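Local coordinates for putative Acetyltransferase from the GNAT family (Novosphingobium aromaticivorans DSM 12444, PDB 3EC4), which probably transfers acyl groups to an acceptor that is not established, at residues Ala82-Met87 and Tyr194-Ala199; Pro7-Val12 and Ala215-Thr220; Val137-Arg142 and Pro167-Arg172. All blocks are in the same frame, centred on the assembly; numbering follows the deposited sequence. Where two conformers were deposited one is given.

Contact 1. Residues Ala82-Met87 and Tyr194-Ala199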
loop_
_atom_site.group_PDB
_atom_site.type_symbol
_atom_site.label_atom_id
_atom_site.label_comp_id
_atom_site.label_asym_id
_atom_site.label_seq_id
_atom_site.Cartn_x
_atom_site.Cartn_y
_atom_site.Cartn_z
ATOM N N ALA A 82 -12.080 -2.112 7.465
ATOM C CA ALA A 82 -11.108 -3.164 7.603
ATOM C C ALA A 82 -10.091 -2.861 8.726
ATOM O O ALA A 82 -9.271 -1.979 8.583
ATOM C CB ALA A 82 -10.387 -3.321 6.259
ATOM N N PRO A 83 -10.165 -3.582 9.843
ATOM C CA PRO A 83 -9.136 -3.474 10.847
ATOM C C PRO A 83 -7.786 -3.922 10.281
ATOM O O PRO A 83 -7.659 -5.009 9.680
ATOM C CB PRO A 83 -9.615 -4.420 11.948
ATOM C CG PRO A 83 -11.136 -4.485 11.718
ATOM C CD PRO A 83 -11.223 -4.518 10.242
ATOM N N LEU A 84 -6.790 -3.090 10.512
ATOM C CA LEU A 84 -5.402 -3.377 10.096
ATOM C C LEU A 84 -4.451 -3.480 11.272
ATOM O O LEU A 84 -4.668 -2.875 12.330
ATOM C CB LEU A 84 -4.869 -2.272 9.176
ATOM C CG LEU A 84 -5.733 -1.901 7.995
ATOM C CD1 LEU A 84 -5.097 -0.707 7.227
ATOM C CD2 LEU A 84 -6.000 -3.123 7.068
ATOM N N LEU A 85 -3.329 -4.175 11.044
ATOM C CA LEU A 85 -2.207 -4.132 11.969
ATOM C C LEU A 85 -1.108 -3.460 11.177
ATOM O O LEU A 85 -0.715 -3.969 10.116
ATOM C CB LEU A 85 -1.781 -5.535 12.428
ATOM C CG LEU A 85 -0.552 -5.553 13.369
ATOM C CD1 LEU A 85 -0.797 -4.812 14.704
ATOM C CD2 LEU A 85 -0.024 -6.955 13.610
ATOM N N GLN A 86 -0.660 -2.314 11.653
ATOM C CA GLN A 86 0.501 -1.652 11.035
ATOM C C GLN A 86 1.798 -2.144 11.650
ATOM O O GLN A 86 1.912 -2.213 12.874
ATOM C CB GLN A 86 0.367 -0.136 11.191
ATOM C CG GLN A 86 1.440 0.640 10.465
ATOM C CD GLN A 86 1.333 2.128 10.787
ATOM O OE1 GLN A 86 1.863 2.564 11.791
ATOM N NE2 GLN A 86 0.611 2.879 9.973
HETATM N N MSE A 87 2.781 -2.479 10.804
HETATM C CA MSE A 87 4.057 -3.098 11.215
HETATM C C MSE A 87 5.257 -2.337 10.672
HETATM O O MSE A 87 5.167 -1.723 9.630
HETATM C CB MSE A 87 4.129 -4.576 10.769
HETATM C CG MSE A 87 2.911 -5.332 11.176
HETATM SE SE MSE A 87 2.954 -7.197 10.797
HETATM C CE MSE A 87 4.129 -7.796 12.220
ATOM N N TYR A 194 7.756 -0.191 6.406
ATOM C CA TYR A 194 6.528 -0.481 7.157
ATOM C C TYR A 194 5.491 -1.081 6.219
ATOM O O TYR A 194 5.612 -0.999 4.996
ATOM C CB TYR A 194 6.008 0.795 7.829
ATOM C CG TYR A 194 5.220 1.686 6.922
ATOM C CD1 TYR A 194 5.855 2.558 6.055
ATOM C CD2 TYR A 194 3.842 1.704 6.984
ATOM C CE1 TYR A 194 5.106 3.378 5.204
ATOM C CE2 TYR A 194 3.110 2.509 6.182
ATOM C CZ TYR A 194 3.756 3.352 5.280
ATOM O OH TYR A 194 3.007 4.174 4.467
ATOM N N LEU A 195 4.443 -1.669 6.784
ATOM C CA LEU A 195 3.370 -2.223 5.997
ATOM C C LEU A 195 2.146 -2.330 6.845
ATOM O O LEU A 195 2.196 -2.164 8.045
ATOM C CB LEU A 195 3.747 -3.588 5.419
ATOM C CG LEU A 195 4.143 -4.699 6.420
ATOM C CD1 LEU A 195 2.914 -5.328 7.074
ATOM C CD2 LEU A 195 5.033 -5.781 5.761
ATOM N N HIS A 196 1.030 -2.562 6.190
ATOM C CA HIS A 196 -0.207 -2.919 6.863
ATOM C C HIS A 196 -0.594 -4.325 6.478
ATOM O O HIS A 196 -0.465 -4.709 5.301
ATOM C CB HIS A 196 -1.368 -1.981 6.471
ATOM C CG HIS A 196 -1.163 -0.552 6.881
ATOM N ND1 HIS A 196 -0.699 0.410 6.012
ATOM C CD2 HIS A 196 -1.320 0.071 8.079
ATOM C CE1 HIS A 196 -0.590 1.565 6.650
ATOM N NE2 HIS A 196 -0.976 1.387 7.900
ATOM N N SER A 197 -1.083 -5.092 7.446
ATOM C CA SER A 197 -1.781 -6.344 7.179
ATOM C C SER A 197 -3.217 -6.165 7.610
ATOM O O SER A 197 -3.443 -5.439 8.534
ATOM C CB SER A 197 -1.184 -7.447 8.031
ATOM O OG SER A 197 -1.766 -8.726 7.767
ATOM N N TYR A 198 -4.139 -6.943 7.057
ATOM C CA TYR A 198 -5.423 -7.100 7.703
ATOM C C TYR A 198 -5.130 -7.691 9.072
ATOM O O TYR A 198 -4.251 -8.561 9.179
ATOM C CB TYR A 198 -6.354 -8.012 6.902
ATOM C CG TYR A 198 -6.827 -7.378 5.632
ATOM C CD1 TYR A 198 -7.895 -6.486 5.661
ATOM C CD2 TYR A 198 -6.185 -7.585 4.427
ATOM C CE1 TYR A 198 -8.343 -5.882 4.544
ATOM C CE2 TYR A 198 -6.645 -6.956 3.257
ATOM C CZ TYR A 198 -7.714 -6.091 3.343
ATOM O OH TYR A 198 -8.229 -5.460 2.235
ATOM N N ALA A 199 -5.833 -7.213 10.112
ATOM C CA ALA A 199 -5.624 -7.718 11.477
ATOM C C ALA A 199 -5.994 -9.179 11.557
ATOM O O ALA A 199 -5.470 -9.930 12.401
ATOM C CB ALA A 199 -6.434 -6.920 12.488
#
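Strand residues 82-87 run antiparallel to 194-198, their axes approaching to 4.5 Å with 144° between N-to-C directions. The backbone bonds fix the register: Leu85 with Ser197 and Met87 with Leu195 are hydrogen-bonded pairs, each joined by two N-H...O bonds, and Leu84-Tyr198 and Gln86-His196 are non-hydrogen-bonded pairs. Beyond the last pair, Ala199 N still reaches Pro83 O at 2.9 Å, but from above the carbonyl plane.

On one face Gln86 and His196 lie side by side and point the same way. Gln86 NE2 donates to His196 NE2 over 3.0 Å, at 164° at the hydrogen. The acceptor sits in the amide plane, whereas the donor is tilted out of the imidazole plane. The extended glutamine chain also runs beside the ring, Gln86 CB being 3.5 Å from His196 CD2. Because Gln86 OE1 accepts from Arg216 and Gln86 NE2 donates to Leu8 O as well, the amide is fixed in rotation. Leu84 CD1 touches the same imidazole, 3.9 Å from His196 CD2.

The opposite face carries Leu85, Met87, Leu195 and Ser197. Leu195, with CG between its backbone N and carbonyl carbon (chi1 58°), sets CD1 4.0 Å from CB of the selenomethionine Met87; helix 202-210 covers this side through Ile205 and Tyr208. At the far end Ala82 CB meets the edge of the Tyr198 ring, 3.7 Å from CE1.

Strand 192-198 is parallel to 157-165 on its other side, and helix 174-188 makes the connection between them, a beta-alpha-beta crossover of the GNAT fold; strand 76-88 lies between 192-198 and 214-226 in that mixed sheet, antiparallel to both.

Contact 2. Residues Pro7-Val12 and Ala215-Thr220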
loop_
_atom_site.group_PDB
_atom_site.type_symbol
_atom_site.label_atom_id
_atom_site.label_comp_id
_atom_site.label_asym_id
_atom_site.label_seq_id
_atom_site.Cartn_x
_atom_site.Cartn_y
_atom_site.Cartn_z
ATOM N N PRO A 7 4.493 10.095 11.907
ATOM C CA PRO A 7 4.093 10.106 10.501
ATOM C C PRO A 7 3.230 8.934 10.081
ATOM O O PRO A 7 2.355 9.103 9.228
ATOM C CB PRO A 7 5.436 10.057 9.744
ATOM C CG PRO A 7 6.385 10.693 10.663
ATOM C CD PRO A 7 5.947 10.275 12.047
ATOM N N LEU A 8 3.458 7.766 10.684
ATOM C CA LEU A 8 2.684 6.573 10.318
ATOM C C LEU A 8 1.265 6.555 10.914
ATOM O O LEU A 8 0.465 5.682 10.583
ATOM C CB LEU A 8 3.435 5.322 10.711
ATOM C CG LEU A 8 4.780 5.004 10.065
ATOM C CD1 LEU A 8 5.168 3.622 10.602
ATOM C CD2 LEU A 8 4.606 4.986 8.534
ATOM N N ASP A 9 0.942 7.485 11.793
ATOM C CA ASP A 9 -0.442 7.565 12.300
ATOM C C ASP A 9 -1.431 8.018 11.234
ATOM O O ASP A 9 -2.630 7.793 11.345
ATOM C CB ASP A 9 -0.531 8.493 13.496
ATOM C CG ASP A 9 0.172 7.959 14.704
ATOM O OD1 ASP A 9 0.486 6.754 14.790
ATOM O OD2 ASP A 9 0.475 8.791 15.563
ATOM N N ARG A 10 -0.957 8.755 10.250
ATOM C CA ARG A 10 -1.807 9.193 9.164
ATOM C C ARG A 10 -1.055 9.058 7.859
ATOM O O ARG A 10 -0.532 10.050 7.335
ATOM C CB ARG A 10 -2.263 10.632 9.387
ATOM C CG ARG A 10 -3.061 10.894 10.677
ATOM C CD ARG A 10 -3.832 12.224 10.568
ATOM N NE ARG A 10 -4.862 12.058 9.569
ATOM C CZ ARG A 10 -5.439 13.025 8.858
ATOM N NH1 ARG A 10 -5.136 14.305 9.028
ATOM N NH2 ARG A 10 -6.349 12.674 7.961
ATOM N N PRO A 11 -0.880 7.813 7.379
ATOM C CA PRO A 11 0.086 7.578 6.286
ATOM C C PRO A 11 -0.354 8.176 4.953
ATOM O O PRO A 11 0.478 8.657 4.198
ATOM C CB PRO A 11 0.250 6.041 6.254
ATOM C CG PRO A 11 -0.876 5.499 7.038
ATOM C CD PRO A 11 -1.479 6.577 7.882
ATOM N N VAL A 12 -1.652 8.244 4.707
ATOM C CA VAL A 12 -2.150 8.889 3.474
ATOM C C VAL A 12 -1.954 10.399 3.537
ATOM O O VAL A 12 -1.430 11.019 2.600
ATOM C CB VAL A 12 -3.667 8.555 3.231
ATOM C CG1 VAL A 12 -4.169 9.281 1.980
ATOM C CG2 VAL A 12 -3.865 7.059 3.136
ATOM N N ALA A 215 4.861 -5.394 15.252
ATOM C CA ALA A 215 3.620 -4.676 15.398
ATOM C C ALA A 215 3.894 -3.297 15.921
ATOM O O ALA A 215 4.589 -3.127 16.926
ATOM C CB ALA A 215 2.669 -5.425 16.353
ATOM N N ARG A 216 3.370 -2.301 15.238
ATOM C CA ARG A 216 3.481 -0.943 15.699
ATOM C C ARG A 216 2.163 -0.500 16.354
ATOM O O ARG A 216 2.155 -0.118 17.519
ATOM C CB ARG A 216 3.849 0.003 14.572
ATOM C CG ARG A 216 4.291 1.333 15.125
ATOM C CD ARG A 216 4.303 2.428 14.139
ATOM N NE ARG A 216 4.114 3.676 14.857
ATOM C CZ ARG A 216 3.052 4.484 14.782
ATOM N NH1 ARG A 216 2.014 4.270 13.964
ATOM N NH2 ARG A 216 3.069 5.567 15.537
ATOM N N ARG A 217 1.065 -0.546 15.600
ATOM C CA ARG A 217 -0.227 -0.214 16.145
ATOM C C ARG A 217 -1.336 -0.696 15.234
ATOM O O ARG A 217 -1.131 -0.979 14.042
ATOM C CB ARG A 217 -0.374 1.289 16.377
ATOM C CG ARG A 217 -0.359 2.125 15.128
ATOM C CD ARG A 217 -0.803 3.592 15.355
ATOM N NE ARG A 217 -2.089 3.728 16.016
ATOM C CZ ARG A 217 -2.561 4.844 16.545
ATOM N NH1 ARG A 217 -1.883 5.996 16.488
ATOM N NH2 ARG A 217 -3.727 4.810 17.124
ATOM N N ALA A 218 -2.534 -0.728 15.802
ATOM C CA ALA A 218 -3.739 -0.963 15.032
ATOM C C ALA A 218 -4.098 0.278 14.240
ATOM O O ALA A 218 -3.880 1.436 14.685
ATOM C CB ALA A 218 -4.908 -1.371 15.951
HETATM N N MSE A 219 -4.614 0.034 13.037
HETATM C CA MSE A 219 -5.155 1.075 12.175
HETATM C C MSE A 219 -6.475 0.585 11.583
HETATM O O MSE A 219 -6.857 -0.569 11.756
HETATM C CB MSE A 219 -4.161 1.459 11.058
HETATM C CG MSE A 219 -2.793 1.949 11.552
HETATM SE SE MSE A 219 -2.881 3.754 12.189
HETATM C CE MSE A 219 -2.959 4.599 10.461
ATOM N N THR A 220 -7.166 1.475 10.877
ATOM C CA THR A 220 -8.407 1.147 10.179
ATOM C C THR A 220 -8.437 1.733 8.772
ATOM O O THR A 220 -8.220 2.944 8.585
ATOM C CB THR A 220 -9.618 1.691 10.934
ATOM O OG1 THR A 220 -9.534 1.273 12.306
ATOM C CG2 THR A 220 -10.930 1.214 10.323
#
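Asp9 OD1 is gripped by both Arg216 and Arg217, consecutive residues of a classic beta bulge in strand 214-226 of the GNAT sheet. The bulge sets both arginines opposite Gln86, and both direct their CB atoms toward the N-terminal segment. Arg216 comes end-on, its NH2 2.9 Å and its NH1 3.0 Å from Asp9 OD1, which lies exactly in the guanidinium plane; the carboxylate is turned 35° from that plane. Arg217 arrives differently: its NH1, 3.0 Å from Asp9 OD1, stands above the carboxylate, and the two planes are nearly perpendicular (87°). Its chain, bent at chi3, also brings NE to Ala218 O. Three donors on one oxygen would probably keep the carboxylate ionised, while Asp9 OD2 accepts from His6 N. An asparagine in place of Asp9 would probably leave the two guanidinium groups without their shared negative partner and Arg217 NH1 held less firmly. Leu8 CB lies over one face of the Arg216 guanidinium, 3.7 Å from NH1, which also donates to Gln86 OE1. Nearby, the methyl CE of selenomethionine Met219 touches Pro11 CD at 3.6 Å and lies 3.3 Å from the buried Asp9 O, which has no hydrogen-bonding partner in the model.

Contact 3. Residues Val137-Arg142 and Pro167-Arg172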
loop_
_atom_site.group_PDB
_atom_site.type_symbol
_atom_site.label_atom_id
_atom_site.label_comp_id
_atom_site.label_asym_id
_atom_site.label_seq_id
_atom_site.Cartn_x
_atom_site.Cartn_y
_atom_site.Cartn_z
ATOM N N VAL A 137 9.395 -12.336 -9.762
ATOM C CA VAL A 137 10.027 -13.605 -10.058
ATOM C C VAL A 137 9.307 -14.208 -11.251
ATOM O O VAL A 137 8.071 -14.168 -11.331
ATOM C CB VAL A 137 10.003 -14.607 -8.872
ATOM C CG1 VAL A 137 10.782 -15.863 -9.236
ATOM C CG2 VAL A 137 10.586 -13.984 -7.618
ATOM N N ARG A 138 10.094 -14.755 -12.172
ATOM C CA ARG A 138 9.558 -15.410 -13.371
ATOM C C ARG A 138 9.770 -16.904 -13.292
ATOM O O ARG A 138 10.829 -17.354 -12.887
ATOM C CB ARG A 138 10.200 -14.852 -14.649
ATOM C CG ARG A 138 9.871 -13.373 -14.852
ATOM C CD ARG A 138 9.714 -12.974 -16.322
ATOM N NE ARG A 138 8.999 -11.699 -16.416
ATOM C CZ ARG A 138 7.807 -11.511 -17.002
ATOM N NH1 ARG A 138 7.167 -12.504 -17.600
ATOM N NH2 ARG A 138 7.256 -10.305 -17.003
ATOM N N ILE A 139 8.752 -17.648 -13.684
ATOM C CA ILE A 139 8.742 -19.117 -13.696
ATOM C C ILE A 139 8.089 -19.543 -15.030
ATOM O O ILE A 139 6.994 -19.080 -15.366
ATOM C CB ILE A 139 7.929 -19.678 -12.502
ATOM C CG1 ILE A 139 8.609 -19.343 -11.182
ATOM C CG2 ILE A 139 7.735 -21.217 -12.630
ATOM C CD1 ILE A 139 7.898 -19.893 -9.946
ATOM N N ASP A 140 8.778 -20.391 -15.791
ATOM C CA ASP A 140 8.344 -20.833 -17.146
ATOM C C ASP A 140 8.069 -19.631 -18.032
ATOM O O ASP A 140 7.110 -19.627 -18.818
ATOM C CB ASP A 140 7.064 -21.704 -17.095
ATOM C CG ASP A 140 7.168 -22.879 -16.112
ATOM O OD1 ASP A 140 8.197 -23.592 -16.142
ATOM O OD2 ASP A 140 6.202 -23.087 -15.327
ATOM N N GLY A 141 8.862 -18.580 -17.850
ATOM C CA GLY A 141 8.643 -17.316 -18.563
ATOM C C GLY A 141 7.489 -16.451 -18.120
ATOM O O GLY A 141 7.315 -15.356 -18.625
ATOM N N ARG A 142 6.691 -16.922 -17.172
ATOM C CA ARG A 142 5.577 -16.146 -16.637
ATOM C C ARG A 142 6.003 -15.345 -15.405
ATOM O O ARG A 142 6.905 -15.761 -14.677
ATOM C CB ARG A 142 4.433 -17.062 -16.285
ATOM C CG ARG A 142 4.038 -17.931 -17.425
ATOM C CD ARG A 142 2.720 -18.655 -17.235
ATOM N NE ARG A 142 2.392 -19.299 -18.512
ATOM C CZ ARG A 142 2.760 -20.526 -18.902
ATOM N NH1 ARG A 142 3.432 -21.353 -18.114
ATOM N NH2 ARG A 142 2.409 -20.935 -20.114
ATOM N N PRO A 167 -2.011 -18.124 -7.770
ATOM C CA PRO A 167 -2.293 -19.339 -7.001
ATOM C C PRO A 167 -1.442 -20.519 -7.380
ATOM O O PRO A 167 -0.929 -21.208 -6.470
ATOM C CB PRO A 167 -3.759 -19.602 -7.295
ATOM C CG PRO A 167 -4.330 -18.291 -7.549
ATOM C CD PRO A 167 -3.237 -17.508 -8.276
ATOM N N GLU A 168 -1.216 -20.738 -8.676
ATOM C CA GLU A 168 -0.425 -21.866 -9.121
ATOM C C GLU A 168 1.060 -21.824 -8.720
ATOM O O GLU A 168 1.750 -22.860 -8.811
ATOM C CB GLU A 168 -0.561 -22.096 -10.635
ATOM C CG GLU A 168 -0.155 -20.931 -11.504
ATOM C CD GLU A 168 -1.287 -20.002 -11.877
ATOM O OE1 GLU A 168 -2.179 -19.729 -11.020
ATOM O OE2 GLU A 168 -1.238 -19.473 -13.022
ATOM N N TYR A 169 1.554 -20.656 -8.291
ATOM C CA TYR A 169 2.933 -20.539 -7.795
ATOM C C TYR A 169 3.049 -20.296 -6.286
ATOM O O TYR A 169 4.136 -19.931 -5.776
ATOM C CB TYR A 169 3.684 -19.426 -8.526
ATOM C CG TYR A 169 3.618 -19.598 -10.016
ATOM C CD1 TYR A 169 4.183 -20.708 -10.642
ATOM C CD2 TYR A 169 2.972 -18.660 -10.793
ATOM C CE1 TYR A 169 4.085 -20.864 -12.034
ATOM C CE2 TYR A 169 2.885 -18.793 -12.174
ATOM C CZ TYR A 169 3.427 -19.889 -12.785
ATOM O OH TYR A 169 3.305 -19.976 -14.147
ATOM N N ARG A 170 1.951 -20.475 -5.580
ATOM C CA ARG A 170 1.940 -20.283 -4.129
ATOM C C ARG A 170 2.585 -21.464 -3.421
ATOM O O ARG A 170 2.797 -22.535 -4.009
ATOM C CB ARG A 170 0.537 -19.994 -3.629
ATOM C CG ARG A 170 0.143 -18.600 -3.977
ATOM C CD ARG A 170 -1.226 -18.280 -3.544
ATOM N NE ARG A 170 -1.656 -17.018 -4.146
ATOM C CZ ARG A 170 -2.906 -16.569 -4.165
ATOM N NH1 ARG A 170 -3.880 -17.270 -3.591
ATOM N NH2 ARG A 170 -3.187 -15.419 -4.753
ATOM N N GLY A 171 2.970 -21.228 -2.168
ATOM C CA GLY A 171 3.597 -22.252 -1.362
ATOM C C GLY A 171 5.013 -22.559 -1.760
ATOM O O GLY A 171 5.528 -23.614 -1.366
ATOM N N ARG A 172 5.674 -21.645 -2.494
ATOM C CA ARG A 172 7.095 -21.828 -2.881
ATOM C C ARG A 172 8.047 -20.797 -2.264
ATOM O O ARG A 172 9.202 -20.739 -2.630
ATOM C CB ARG A 172 7.270 -21.696 -4.389
ATOM C CG ARG A 172 6.361 -22.586 -5.175
ATOM C CD ARG A 172 6.798 -22.616 -6.607
ATOM N NE ARG A 172 5.726 -23.183 -7.409
ATOM C CZ ARG A 172 5.863 -23.602 -8.662
ATOM N NH1 ARG A 172 7.032 -23.535 -9.270
ATOM N NH2 ARG A 172 4.806 -24.079 -9.303
HETATM O O HOH W 1 3.837 -22.207 -15.407
#
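Tyr169 packs against Ile139 and Arg142, and Arg172 against Ile139, at the tight end of the beta hairpin formed by strands 134-139 and 142-149. A type I' turn from Ile139 to Arg142 makes that end, closed by reciprocal backbone bonds between these two residues. The second segment follows strand 157-165 and, from Arg170, begins the R/Q-x-x-G-x-G/A signature that in GNAT relatives binds the pyrophosphate of acetyl-CoA; a similar role is likely here.

Along 167-172, Glu168 comes first, laying its CG over one face of the Tyr169 ring. Tyr169 then carries most of the contact. With CG of Tyr169 anti to the carbonyl carbon (chi1 -53°), the Tyr169 and Ile139 side chains pass each other, running in opposite directions, and Tyr169 CE1 lies 3.7 Å from Ile139 CG2. The hydroxyl ends beside the aliphatic part of Arg142: Tyr169 OH is 3.4 Å from Arg142 CD, and the guanidinium and ring planes are only 16° apart. No direct hydrogen bond crosses the interface. Instead one water, in the plane of the phenol ring, lies 2.6 Å from Tyr169 OH and donates to Asp140 OD2 at 2.5 Å; it also accepts a weak bond from Arg142 NH1. Leu174 of helix 174-188 touches both the Tyr169 and Ile139 side chains.

The extended Arg172 side chain runs back toward the hairpin. One face of its guanidinium covers Tyr169 CD1, NH2 makes a weak bond to Glu168 O, and Arg172 NH1 lies 3.8 Å from Ile139 CD1.

Followed from the N terminus, the chain first meets contact 2, where residues 7-12 pack on strand 214-226, closing a loop of 202 residues. Contact 1 lies within it, pairing strand 76-88 with 192-198 across 106 residues, and contact 3 lies within that, spanning only 24 residues from a hairpin end to the loop before helix 174-188. The three nest without crossing. Contacts 1 and 2 have centres about 8 Å apart and touch: Tyr194 packs on Leu8 and Pro11, and strands 76-88 and 214-226 are neighbours. Contact 3 reaches the same sheet through strand 134-139 but is remote, its centre about 26 Å from that of contact 1.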